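Local coordinates for protein Epf (Streptococcus pyogenes, PDB 4ES8) that acts as a cell-surface adhesin, binding to cells through an N-terminal domain that contains a carbohydrate-binding module, at residues G41-K46 with A100-T105; A48-V53 with K146-S151; T128-I133 with V189-V194. All blocks are in the same frame, centred on the assembly; numbering follows the deposited sequence. Where two conformers were deposited one is given.

Interaction 1: residues G41-K46 with A100-T105; sequences GRFFSK and AFKVNT. With ACT (acetate ion), chain D.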
loop_
_atom_site.group_PDB
_atom_site.type_symbol
_atom_site.label_atom_id
_atom_site.label_comp_id
_atom_site.label_asym_id
_atom_site.label_seq_id
_atom_site.Cartn_x
_atom_site.Cartn_y
_atom_site.Cartn_z
ATOM N N GLY A 41 3.701 -7.026 14.471
ATOM C CA GLY A 41 5.050 -7.518 14.732
ATOM C C GLY A 41 5.780 -6.617 15.709
ATOM O O GLY A 41 5.499 -5.412 15.815
ATOM N N ARG A 42 6.755 -7.194 16.398
ATOM C CA ARG A 42 7.513 -6.514 17.437
ATOM C C ARG A 42 8.932 -7.073 17.350
ATOM O O ARG A 42 9.120 -8.291 17.331
ATOM C CB ARG A 42 6.859 -6.753 18.819
ATOM C CG ARG A 42 6.378 -8.203 18.996
ATOM C CD ARG A 42 5.684 -8.377 20.337
ATOM N NE ARG A 42 4.779 -9.522 20.284
ATOM C CZ ARG A 42 5.002 -10.682 20.897
ATOM N NH1 ARG A 42 6.145 -10.889 21.557
ATOM N NH2 ARG A 42 4.116 -11.669 20.801
ATOM N N PHE A 43 9.914 -6.182 17.192
ATOM C CA PHE A 43 11.289 -6.616 16.924
ATOM C C PHE A 43 12.291 -5.743 17.629
ATOM O O PHE A 43 11.948 -4.634 18.050
ATOM C CB PHE A 43 11.556 -6.474 15.407
ATOM C CG PHE A 43 10.604 -7.218 14.499
ATOM C CD1 PHE A 43 9.404 -6.634 14.090
ATOM C CD2 PHE A 43 10.889 -8.513 14.078
ATOM C CE1 PHE A 43 8.514 -7.322 13.251
ATOM C CE2 PHE A 43 9.991 -9.213 13.250
ATOM C CZ PHE A 43 8.809 -8.613 12.842
ATOM N N PHE A 44 13.567 -6.187 17.673
ATOM C CA PHE A 44 14.594 -5.341 18.244
ATOM C C PHE A 44 15.905 -5.602 17.559
ATOM O O PHE A 44 16.073 -6.615 16.864
ATOM C CB PHE A 44 14.733 -5.544 19.773
ATOM C CG PHE A 44 15.326 -6.893 20.112
ATOM C CD1 PHE A 44 14.527 -8.035 20.139
ATOM C CD2 PHE A 44 16.665 -7.015 20.449
ATOM C CE1 PHE A 44 15.077 -9.294 20.455
ATOM C CE2 PHE A 44 17.223 -8.274 20.765
ATOM C CZ PHE A 44 16.419 -9.398 20.770
ATOM N N SER A 45 16.844 -4.686 17.777
ATOM C CA SER A 45 18.192 -4.801 17.243
ATOM C C SER A 45 19.204 -4.269 18.234
ATOM O O SER A 45 19.288 -3.053 18.439
ATOM C CB SER A 45 18.319 -4.045 15.926
ATOM O OG SER A 45 19.644 -4.169 15.418
ATOM N N LYS A 46 19.953 -5.163 18.890
ATOM C CA LYS A 46 20.999 -4.691 19.803
ATOM C C LYS A 46 22.106 -4.060 18.970
ATOM O O LYS A 46 22.505 -4.602 17.920
ATOM C CB LYS A 46 21.537 -5.852 20.642
ATOM C CG LYS A 46 20.531 -6.297 21.700
ATOM C CD LYS A 46 21.064 -7.394 22.615
ATOM C CE LYS A 46 22.014 -6.829 23.650
ATOM N NZ LYS A 46 21.324 -5.817 24.526
ATOM N N ALA A 100 11.453 -2.027 16.901
ATOM C CA ALA A 100 10.662 -1.732 15.711
ATOM C C ALA A 100 9.370 -2.491 15.774
ATOM O O ALA A 100 9.350 -3.648 16.224
ATOM C CB ALA A 100 11.418 -2.104 14.453
ATOM N N PHE A 101 8.308 -1.870 15.270
ATOM C CA PHE A 101 7.020 -2.529 15.116
ATOM C C PHE A 101 6.674 -2.693 13.645
ATOM O O PHE A 101 7.045 -1.857 12.817
ATOM C CB PHE A 101 5.911 -1.705 15.788
ATOM C CG PHE A 101 6.185 -1.467 17.254
ATOM C CD1 PHE A 101 6.241 -2.527 18.149
ATOM C CD2 PHE A 101 6.357 -0.175 17.744
ATOM C CE1 PHE A 101 6.510 -2.308 19.501
ATOM C CE2 PHE A 101 6.614 0.042 19.091
ATOM C CZ PHE A 101 6.669 -1.023 19.971
ATOM N N LYS A 102 5.924 -3.746 13.311
ATOM C CA LYS A 102 5.373 -3.882 11.976
ATOM C C LYS A 102 3.873 -3.889 12.109
ATOM O O LYS A 102 3.310 -4.756 12.801
ATOM C CB LYS A 102 5.872 -5.158 11.256
ATOM C CG LYS A 102 7.248 -4.970 10.638
ATOM C CD LYS A 102 7.637 -6.194 9.787
ATOM C CE LYS A 102 8.731 -5.854 8.822
ATOM N NZ LYS A 102 8.975 -6.980 7.849
ATOM N N VAL A 103 3.219 -2.913 11.488
ATOM C CA VAL A 103 1.752 -2.859 11.447
ATOM C C VAL A 103 1.354 -3.273 10.047
ATOM O O VAL A 103 1.747 -2.646 9.045
ATOM C CB VAL A 103 1.199 -1.491 11.844
ATOM C CG1 VAL A 103 -0.325 -1.519 11.753
ATOM C CG2 VAL A 103 1.618 -1.148 13.269
ATOM N N ASN A 104 0.672 -4.419 9.966
ATOM C CA ASN A 104 0.360 -5.026 8.687
ATOM C C ASN A 104 -0.769 -4.354 7.919
ATOM O O ASN A 104 -1.652 -3.728 8.512
ATOM C CB ASN A 104 -0.015 -6.494 8.873
ATOM C CG ASN A 104 1.180 -7.398 9.073
ATOM O OD1 ASN A 104 2.346 -6.976 9.044
ATOM N ND2 ASN A 104 0.904 -8.679 9.308
ATOM N N THR A 105 -0.698 -4.464 6.603
ATOM C CA THR A 105 -1.783 -4.081 5.712
ATOM C C THR A 105 -2.528 -5.336 5.273
ATOM O O THR A 105 -2.024 -6.466 5.426
ATOM C CB THR A 105 -1.254 -3.349 4.447
ATOM O OG1 THR A 105 -0.637 -4.309 3.573
ATOM C CG2 THR A 105 -0.239 -2.227 4.788
HETATM C C ACT D . 5.879 -14.283 22.556
HETATM O O ACT D . 4.947 -14.269 21.724
HETATM O OXT ACT D . 6.703 -13.377 22.767
HETATM C CH3 ACT D . 6.064 -15.504 23.474
#

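Interaction 2: residues A48-V53 with K146-S151; sequences ATDSYV and KISDES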
loop_
_atom_site.group_PDB
_atom_site.type_symbol
_atom_site.label_atom_id
_atom_site.label_comp_id
_atom_site.label_asym_id
_atom_site.label_seq_id
_atom_site.Cartn_x
_atom_site.Cartn_y
_atom_site.Cartn_z
ATOM N N ALA A 48 21.596 -1.362 17.345
ATOM C CA ALA A 48 20.834 -0.663 16.301
ATOM C C ALA A 48 21.507 -0.874 14.917
ATOM O O ALA A 48 22.025 0.058 14.284
ATOM C CB ALA A 48 20.675 0.820 16.635
ATOM N N THR A 49 21.536 -2.147 14.487
ATOM C CA THR A 49 22.116 -2.501 13.196
ATOM C C THR A 49 20.986 -2.518 12.127
ATOM O O THR A 49 19.842 -2.151 12.393
ATOM C CB THR A 49 22.830 -3.868 13.296
ATOM O OG1 THR A 49 21.839 -4.889 13.447
ATOM C CG2 THR A 49 23.860 -3.942 14.474
ATOM N N ASP A 50 21.309 -2.991 10.938
ATOM C CA ASP A 50 20.288 -3.105 9.901
ATOM C C ASP A 50 19.335 -4.287 10.193
ATOM O O ASP A 50 18.226 -4.299 9.675
ATOM C CB ASP A 50 21.026 -3.355 8.564
ATOM C CG ASP A 50 20.166 -3.444 7.326
ATOM O OD1 ASP A 50 19.252 -2.612 7.180
ATOM O OD2 ASP A 50 20.435 -4.324 6.479
ATOM N N SER A 51 19.779 -5.267 11.023
ATOM C CA SER A 51 19.058 -6.511 11.258
ATOM C C SER A 51 18.262 -6.547 12.550
ATOM O O SER A 51 18.769 -6.191 13.622
ATOM C CB SER A 51 20.038 -7.675 11.250
ATOM O OG SER A 51 20.683 -7.732 9.992
ATOM N N TYR A 52 17.018 -7.030 12.432
ATOM C CA TYR A 52 16.082 -7.115 13.557
ATOM C C TYR A 52 15.553 -8.523 13.726
ATOM O O TYR A 52 15.256 -9.209 12.746
ATOM C CB TYR A 52 14.869 -6.193 13.283
ATOM C CG TYR A 52 15.182 -4.724 13.463
ATOM C CD1 TYR A 52 15.915 -4.026 12.508
ATOM C CD2 TYR A 52 14.768 -4.042 14.601
ATOM C CE1 TYR A 52 16.226 -2.672 12.679
ATOM C CE2 TYR A 52 15.063 -2.695 14.783
ATOM C CZ TYR A 52 15.818 -2.018 13.832
ATOM O OH TYR A 52 16.109 -0.680 13.997
ATOM N N VAL A 53 15.350 -8.914 14.989
ATOM C CA VAL A 53 14.755 -10.191 15.331
ATOM C C VAL A 53 13.540 -9.964 16.230
ATOM O O VAL A 53 13.337 -8.860 16.736
ATOM C CB VAL A 53 15.755 -11.157 16.008
ATOM C CG1 VAL A 53 16.970 -11.414 15.119
ATOM C CG2 VAL A 53 16.160 -10.638 17.390
ATOM N N LYS A 146 15.355 -6.884 7.763
ATOM C CA LYS A 146 16.445 -5.914 7.629
ATOM C C LYS A 146 15.860 -4.621 7.116
ATOM O O LYS A 146 15.009 -4.663 6.234
ATOM C CB LYS A 146 17.543 -6.401 6.671
ATOM C CG LYS A 146 18.381 -7.578 7.175
ATOM C CD LYS A 146 19.767 -7.580 6.513
ATOM C CE LYS A 146 19.774 -8.001 5.062
ATOM N NZ LYS A 146 20.989 -7.512 4.354
ATOM N N ILE A 147 16.283 -3.469 7.661
ATOM C CA ILE A 147 15.731 -2.196 7.175
ATOM C C ILE A 147 15.944 -2.108 5.659
ATOM O O ILE A 147 15.034 -1.706 4.923
ATOM C CB ILE A 147 16.410 -1.016 7.889
ATOM C CG1 ILE A 147 16.106 -1.029 9.391
ATOM C CG2 ILE A 147 15.990 0.326 7.250
ATOM C CD1 ILE A 147 16.875 0.082 10.192
ATOM N N SER A 148 17.149 -2.503 5.220
ATOM C CA SER A 148 17.576 -2.427 3.814
ATOM C C SER A 148 16.749 -3.340 2.878
ATOM O O SER A 148 16.894 -3.210 1.660
ATOM C CB SER A 148 19.061 -2.765 3.703
ATOM O OG SER A 148 19.298 -4.099 4.103
ATOM N N ASP A 149 15.848 -4.205 3.412
ATOM C CA ASP A 149 14.961 -5.030 2.561
ATOM C C ASP A 149 13.834 -4.162 1.942
ATOM O O ASP A 149 13.085 -4.657 1.103
ATOM C CB ASP A 149 14.302 -6.185 3.350
ATOM C CG ASP A 149 15.207 -7.272 3.931
ATOM O OD1 ASP A 149 16.310 -7.496 3.366
ATOM O OD2 ASP A 149 14.785 -7.936 4.920
ATOM N N GLU A 150 13.664 -2.900 2.392
ATOM C CA GLU A 150 12.575 -2.048 1.897
ATOM C C GLU A 150 12.491 -2.033 0.376
ATOM O O GLU A 150 11.384 -2.102 -0.167
ATOM C CB GLU A 150 12.776 -0.621 2.404
ATOM C CG GLU A 150 11.701 0.371 1.976
ATOM C CD GLU A 150 11.920 1.739 2.579
ATOM O OE1 GLU A 150 13.022 2.315 2.361
ATOM O OE2 GLU A 150 10.989 2.236 3.263
ATOM N N SER A 151 13.647 -1.940 -0.311
ATOM C CA SER A 151 13.637 -1.818 -1.760
ATOM C C SER A 151 13.179 -3.096 -2.483
ATOM O O SER A 151 13.028 -3.060 -3.706
ATOM C CB SER A 151 14.988 -1.356 -2.281
ATOM O OG SER A 151 15.972 -2.322 -1.966
HETATM O O HOH W 1 22.862 -5.191 5.874
#

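Interaction 3: residues T128-I133 with V189-V194; sequences TVDYRI and VLLSKV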
loop_
_atom_site.group_PDB
_atom_site.type_symbol
_atom_site.label_atom_id
_atom_site.label_comp_id
_atom_site.label_asym_id
_atom_site.label_seq_id
_atom_site.Cartn_x
_atom_site.Cartn_y
_atom_site.Cartn_z
ATOM N N THR A 128 15.219 8.581 18.634
ATOM C CA THR A 128 15.155 8.985 17.232
ATOM C C THR A 128 14.294 7.937 16.533
ATOM O O THR A 128 14.119 6.820 17.043
ATOM C CB THR A 128 16.531 9.210 16.615
ATOM O OG1 THR A 128 17.338 8.049 16.852
ATOM C CG2 THR A 128 17.236 10.459 17.206
ATOM N N VAL A 129 13.647 8.342 15.446
ATOM C CA VAL A 129 12.619 7.544 14.800
ATOM C C VAL A 129 12.853 7.434 13.305
ATOM O O VAL A 129 13.307 8.390 12.655
ATOM C CB VAL A 129 11.253 8.277 15.103
ATOM C CG1 VAL A 129 10.070 7.684 14.331
ATOM C CG2 VAL A 129 10.951 8.294 16.606
ATOM N N ASP A 130 12.460 6.282 12.752
ATOM C CA ASP A 130 12.489 6.044 11.305
ATOM C C ASP A 130 11.171 5.388 10.905
ATOM O O ASP A 130 10.536 4.721 11.737
ATOM C CB ASP A 130 13.690 5.163 10.890
ATOM C CG ASP A 130 13.974 5.117 9.381
ATOM O OD1 ASP A 130 13.388 5.943 8.626
ATOM O OD2 ASP A 130 14.751 4.239 8.952
ATOM N N TYR A 131 10.764 5.592 9.657
ATOM C CA TYR A 131 9.547 4.991 9.078
ATOM C C TYR A 131 9.947 4.281 7.800
ATOM O O TYR A 131 10.564 4.897 6.928
ATOM C CB TYR A 131 8.468 6.031 8.742
ATOM C CG TYR A 131 8.154 7.064 9.806
ATOM C CD1 TYR A 131 7.858 6.685 11.118
ATOM C CD2 TYR A 131 8.036 8.412 9.479
ATOM C CE1 TYR A 131 7.491 7.631 12.078
ATOM C CE2 TYR A 131 7.670 9.360 10.425
ATOM C CZ TYR A 131 7.405 8.967 11.728
ATOM O OH TYR A 131 7.066 9.910 12.666
ATOM N N ARG A 132 9.605 3.006 7.687
ATOM C CA ARG A 132 9.952 2.253 6.497
ATOM C C ARG A 132 8.801 1.419 6.029
ATOM O O ARG A 132 7.865 1.201 6.789
ATOM C CB ARG A 132 11.139 1.311 6.800
ATOM C CG ARG A 132 12.467 2.005 7.135
ATOM C CD ARG A 132 13.229 2.456 5.902
ATOM N NE ARG A 132 14.367 3.279 6.310
ATOM C CZ ARG A 132 15.186 3.863 5.447
ATOM N NH1 ARG A 132 14.970 3.752 4.137
ATOM N NH2 ARG A 132 16.207 4.597 5.883
ATOM N N ILE A 133 8.893 0.908 4.793
ATOM C CA ILE A 133 7.950 -0.096 4.299
ATOM C C ILE A 133 8.674 -1.436 4.385
ATOM O O ILE A 133 9.886 -1.504 4.134
ATOM C CB ILE A 133 7.458 0.199 2.858
ATOM C CG1 ILE A 133 6.924 1.648 2.741
ATOM C CG2 ILE A 133 6.393 -0.836 2.407
ATOM C CD1 ILE A 133 5.779 2.010 3.672
ATOM N N VAL A 189 6.668 -0.083 8.902
ATOM C CA VAL A 189 7.657 -0.357 9.941
ATOM C C VAL A 189 7.908 0.917 10.729
ATOM O O VAL A 189 8.312 1.936 10.158
ATOM C CB VAL A 189 8.981 -0.942 9.380
ATOM C CG1 VAL A 189 9.790 -1.574 10.525
ATOM C CG2 VAL A 189 8.689 -1.985 8.306
ATOM N N LEU A 190 7.620 0.859 12.030
ATOM C CA LEU A 190 7.755 2.021 12.931
ATOM C C LEU A 190 8.961 1.783 13.817
ATOM O O LEU A 190 8.900 0.938 14.727
ATOM C CB LEU A 190 6.485 2.171 13.766
ATOM C CG LEU A 190 5.234 2.492 12.931
ATOM C CD1 LEU A 190 3.989 2.262 13.739
ATOM C CD2 LEU A 190 5.270 3.926 12.386
ATOM N N LEU A 191 10.088 2.443 13.501
ATOM C CA LEU A 191 11.339 2.190 14.199
ATOM C C LEU A 191 11.735 3.307 15.107
ATOM O O LEU A 191 11.557 4.480 14.780
ATOM C CB LEU A 191 12.506 1.947 13.201
ATOM C CG LEU A 191 12.235 0.909 12.107
ATOM C CD1 LEU A 191 11.847 1.591 10.808
ATOM C CD2 LEU A 191 13.468 0.043 11.867
ATOM N N SER A 192 12.321 2.939 16.255
ATOM C CA SER A 192 12.872 3.955 17.159
ATOM C C SER A 192 14.161 3.437 17.747
ATOM O O SER A 192 14.435 2.232 17.697
ATOM C CB SER A 192 11.873 4.331 18.254
ATOM O OG SER A 192 11.481 3.227 19.052
ATOM N N LYS A 193 14.976 4.345 18.287
ATOM C CA LYS A 193 16.208 3.899 18.897
ATOM C C LYS A 193 16.707 4.896 19.914
ATOM O O LYS A 193 16.313 6.067 19.893
ATOM C CB LYS A 193 17.278 3.600 17.833
ATOM C CG LYS A 193 17.983 4.802 17.256
ATOM C CD LYS A 193 19.228 4.337 16.479
ATOM C CE LYS A 193 19.811 5.382 15.582
ATOM N NZ LYS A 193 20.915 4.819 14.754
ATOM N N VAL A 194 17.584 4.403 20.802
ATOM C CA VAL A 194 18.332 5.235 21.746
ATOM C C VAL A 194 19.802 5.064 21.391
ATOM O O VAL A 194 20.229 3.945 21.085
ATOM C CB VAL A 194 18.031 4.923 23.243
ATOM C CG1 VAL A 194 16.600 5.334 23.592
ATOM C CG2 VAL A 194 18.274 3.455 23.616
HETATM O O HOH W 2 18.535 8.164 19.432
#

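Interaction 1: residues G41-K46 with A100-T105
The ring of F43 and the aliphatic chain of K102 meet obliquely across two antiparallel strands: CE1 of F43 lies 3.7 Å from CG of K102, and CD follows at the same range. With CG of F43 anti to its own carbonyl carbon (chi1 -56°), the ring leans back along the strand over G41, with CE1 3.8 Å from G41 CA. The edge of the same ring, near its plane, faces the carbonyl oxygen of A100, 3.7 Å from CD1. K102 runs extended past this ring, and its NZ is hydrogen-bonded to the backbone oxygen of S135.

Four backbone bonds join strands 41-46 and 97-105 here. F43 N reaches A100 O at 2.8 Å, and G41 N reaches K102 O at the same length; A100 N and K102 N return bonds to F43 O and G41 O. F101 CA adds a CA-H...O contact to G41 O, 3.3 Å long.

R42 and F101 occupy the opposite face, turned to I78 of strand 76-80 in a second antiparallel sheet, a packing consistent with a beta-sandwich, as in many carbohydrate-binding modules. F101 turns its ring edge toward G41 O, with CD1 4.3 Å from R42 CB. Beyond, the R42 guanidinium binds an acetate, probably from the crystallisation liquor, through NH1 to OXT (2.8 Å, 176°) and NH2 to O (2.9 Å); NH1 and NH2 also bond the backbone oxygens of H55 and W32.

Interaction 2: residues A48-V53 with K146-S151
The flat carboxylate of D50 is met at both oxygens by S148: OD1 accepts from the backbone N (2.9 Å) and OD2 from OG (2.6 Å), each through its syn lone pair. This two-pronged grip by one residue fixes the rotation of the carboxylate. The second flat group, the Y52 ring, is approached obliquely by I147, whose CG1 comes within 3.7 Å of CE1; the phenol oxygen is hydrogen-bonded to S98, and F145 stacks on the ring.

The side chain of D50 is carried across the gap because CG stands anti to the backbone N (chi1 -177°), which directs the carboxylate to the start of the 3-10 turn at 147-149. D50 takes two successive N-H groups, that of I147 on its backbone O (2.9 Å, 156°) and that of S148 on OD1; only the second depends on the side-chain torsion. K146 crosses D50 obliquely. In one of two modelled conformers of the lysine, CD lies 3.3 Å from D50 OD2; beyond it the chain bends at chi3 (-73°), and NZ ends 3.9 Å from OD2, a long salt bridge. A water that donates to D50 OD2 has a weak bond from NZ in that conformer alone, so this link is doubtful.

S51 and K146 form a non-hydrogen-bonded antiparallel pair. Just before it, T49 OG1 accepts from S51 N in an ST turn, and S45 OG is bonded to both T49 N and S51 O. The contact thus sits at the surface where strand 51-54, antiparallel to strand 41-46 and to strand 144-146, meets the turn leading into helix 150-153; beneath it, Y52 and I147 both pack on L191 of strand 186-194.

Interaction 3: residues T128-I133 with V189-V194
L191 packs against D130 and R132 on one face of the strand pair: its CD1 lies 3.7 Å from R132 CG and 4.0 Å from D130 CB. Next to it, the CB atoms of V189 and R132 are also 4.0 Å apart. R132 bends at chi2 (-81°), which brings NE back to D130 OD2 in a 2.8 Å salt bridge, near the guanidinium plane and on the syn side of the carboxylate. On the other face L190 meets the Y131 ring obliquely, CD2 to CD1. At the far end T128 OG1 crosses the K193 chain, 3.3 Å from CG, and a water joins this hydroxyl to K193 O.

Six backbone hydrogen bonds set the register, in the pairs T128 with K193, D130 with L191 and R132 with V189. Segments 128-133 and 189-194 run at 159° to each other, within strands 127-135 and 186-194 of one antiparallel sheet. V129, Y131 and L190 face strands 113-123, 172-180 and 202-213 of the second sheet.

In the second shell, E150 takes R132 NH1 from beyond the pair. Y131 OH is held by Q120, while R169 makes a cation-pi contact with its ring and F118 packs edge-to-face.

How the interactions relate
Interactions 1 and 3 are buried strand pairings within one sheet, and they adjoin directly: strand 97-105 of the first is the neighbour of strand 186-194 of the second, with F101 O accepting from L190 N. Interaction 2 lies at the surface. Its strand 51-54 pairs with strand 41-46 of interaction 1, F44 N bonding to V53 O, and its helical turn reaches interaction 3 through E150, which engages both R132 NH1 and I133 N. Backbone ladders with mostly aliphatic and aromatic packing dominate the two buried contacts, interaction 3 adding the D130-R132 salt bridge, whereas interaction 2 has a single backbone-to-backbone bond and relies chiefly on a carboxylate and a hydroxyl.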